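Local coordinates for protein putative hydrolase (Chloroflexus aurantiacus J-10-fl, PDB 3CMN) that is probably a zinc-dependent peptidase of the zincin-like type, seen here without bound metal, at residues Ser145-Ala149 with Arg199-Arg203. Residues are numbered along the deposited sequence; the frame is centred on the assembly and turned at random.
Sequences SLLSA and RTYFR
The short, weakly bonded helical turn Ser145-Ser148 and the residue after it lie against helix 197-210, the backbones coming nearest where Ala149 CA is 5.6 Å from Arg199 CA. Arg199 reaches across with a chain extended from CG to NE and clasps one backbone oxygen side-on: NE is 3.0 Å from Ser148 O, with an N-H...O angle of 144°, and NH2 bonds the same atom at 3.0 Å. The carbonyl oxygen sits near the guanidinium plane, at its edge, NE approaching in the carbonyl plane while NH2 is tilted from it. On the way, Arg199 CG and Arg199 CD each brush Ala149 C at 3.5 Å. With an alanine here, Ser148 O is likely to lose both donors, and Glu193, which pairs with Arg199 NH1, would lose its mate. One helical turn on, the first side-chain bond of Phe202 points toward 145-149, and CG anti to the backbone N (chi1 -172°) sets the ring against Ala149 and Leu146. Its CD2 meets Ala149 CB at 3.6 Å, CE2 presents the ring edge to Ser145 O, and CZ touches Leu146 CD2 at 3.9 Å, the two side chains crossing at about a right angle. The Arg203 chain bends at chi3 and lays one face of its guanidinium over Arg199 O. Phe305 of helix 283-307 touches Ser145, Leu146 and Phe202, and Met261 of helix 248-279 touches Ser145 and Phe202. The contact joins helix 197-210, which follows the HExxH-bearing helix 174-193, to the segment that comes before strand 155-158 in the chain.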
loop_
_atom_site.group_PDB
_atom_site.type_symbol
_atom_site.label_atom_id
_atom_site.label_comp_id
_atom_site.label_asym_id
_atom_site.label_seq_id
_atom_site.Cartn_x
_atom_site.Cartn_y
_atom_site.Cartn_z
ATOM N N SER A 145 -4.012 -0.640 1.793
ATOM C CA SER A 145 -4.709 0.132 0.769
ATOM C C SER A 145 -5.784 1.065 1.312
ATOM O O SER A 145 -5.809 2.248 0.966
ATOM C CB SER A 145 -5.333 -0.810 -0.264
ATOM O OG SER A 145 -4.340 -1.599 -0.886
ATOM N N LEU A 146 -6.676 0.543 2.151
ATOM C CA LEU A 146 -7.750 1.369 2.705
ATOM C C LEU A 146 -7.252 2.557 3.525
ATOM O O LEU A 146 -7.980 3.528 3.724
ATOM C CB LEU A 146 -8.716 0.515 3.540
ATOM C CG LEU A 146 -9.664 -0.351 2.698
ATOM C CD1 LEU A 146 -10.584 -1.156 3.606
ATOM C CD2 LEU A 146 -10.474 0.539 1.772
ATOM N N LEU A 147 -6.016 2.487 4.007
ATOM C CA LEU A 147 -5.460 3.598 4.761
ATOM C C LEU A 147 -4.722 4.526 3.801
ATOM O O LEU A 147 -4.499 5.690 4.104
ATOM C CB LEU A 147 -4.503 3.102 5.853
ATOM C CG LEU A 147 -5.118 2.457 7.101
ATOM C CD1 LEU A 147 -3.998 2.110 8.073
ATOM C CD2 LEU A 147 -6.120 3.402 7.772
ATOM N N SER A 148 -4.361 4.005 2.632
ATOM C CA SER A 148 -3.648 4.791 1.627
ATOM C C SER A 148 -4.573 5.683 0.794
ATOM O O SER A 148 -4.108 6.573 0.082
ATOM C CB SER A 148 -2.863 3.864 0.688
ATOM O OG SER A 148 -1.949 3.050 1.405
ATOM N N ALA A 149 -5.879 5.440 0.883
ATOM C CA ALA A 149 -6.859 6.216 0.124
ATOM C C ALA A 149 -6.659 7.731 0.261
ATOM O O ALA A 149 -6.459 8.254 1.362
ATOM C CB ALA A 149 -8.281 5.830 0.552
ATOM N N ARG A 199 -7.247 8.607 -6.109
ATOM C CA ARG A 199 -7.984 8.578 -4.849
ATOM C C ARG A 199 -9.466 8.898 -5.047
ATOM O O ARG A 199 -10.319 8.350 -4.355
ATOM C CB ARG A 199 -7.344 9.531 -3.829
ATOM C CG ARG A 199 -6.229 8.856 -3.024
ATOM C CD ARG A 199 -5.384 9.837 -2.215
ATOM N NE ARG A 199 -4.349 9.140 -1.452
ATOM C CZ ARG A 199 -3.266 9.721 -0.945
ATOM N NH1 ARG A 199 -3.063 11.019 -1.114
ATOM N NH2 ARG A 199 -2.372 8.995 -0.284
ATOM N N THR A 200 -9.771 9.771 -6.003
ATOM C CA THR A 200 -11.154 10.119 -6.294
ATOM C C THR A 200 -11.845 8.846 -6.762
ATOM O O THR A 200 -12.920 8.486 -6.271
ATOM C CB THR A 200 -11.243 11.167 -7.418
ATOM O OG1 THR A 200 -10.503 12.332 -7.040
ATOM C CG2 THR A 200 -12.710 11.557 -7.686
ATOM N N TYR A 201 -11.207 8.166 -7.711
ATOM C CA TYR A 201 -11.722 6.927 -8.270
ATOM C C TYR A 201 -11.793 5.827 -7.219
ATOM O O TYR A 201 -12.710 4.997 -7.236
ATOM C CB TYR A 201 -10.833 6.475 -9.427
ATOM C CG TYR A 201 -11.216 5.133 -10.009
ATOM C CD1 TYR A 201 -12.482 4.921 -10.565
ATOM C CD2 TYR A 201 -10.310 4.074 -10.010
ATOM C CE1 TYR A 201 -12.831 3.686 -11.108
ATOM C CE2 TYR A 201 -10.649 2.839 -10.549
ATOM C CZ TYR A 201 -11.911 2.648 -11.099
ATOM O OH TYR A 201 -12.224 1.414 -11.640
ATOM N N PHE A 202 -10.834 5.815 -6.299
ATOM C CA PHE A 202 -10.832 4.801 -5.253
ATOM C C PHE A 202 -11.973 5.116 -4.287
ATOM O O PHE A 202 -12.693 4.223 -3.841
ATOM C CB PHE A 202 -9.478 4.770 -4.523
ATOM C CG PHE A 202 -9.327 3.613 -3.563
ATOM C CD1 PHE A 202 -9.883 2.360 -3.851
ATOM C CD2 PHE A 202 -8.624 3.768 -2.373
ATOM C CE1 PHE A 202 -9.738 1.284 -2.965
ATOM C CE2 PHE A 202 -8.470 2.692 -1.474
ATOM C CZ PHE A 202 -9.029 1.456 -1.773
ATOM N N ARG A 203 -12.159 6.393 -3.977
ATOM C CA ARG A 203 -13.249 6.755 -3.085
ATOM C C ARG A 203 -14.576 6.453 -3.776
ATOM O O ARG A 203 -15.539 6.071 -3.125
ATOM C CB ARG A 203 -13.176 8.229 -2.680
ATOM C CG ARG A 203 -12.426 8.450 -1.386
ATOM C CD ARG A 203 -12.551 9.891 -0.889
ATOM N NE ARG A 203 -11.625 10.808 -1.550
ATOM C CZ ARG A 203 -10.314 10.837 -1.316
ATOM N NH1 ARG A 203 -9.764 10.004 -0.429
ATOM N NH2 ARG A 203 -9.539 11.683 -1.982
#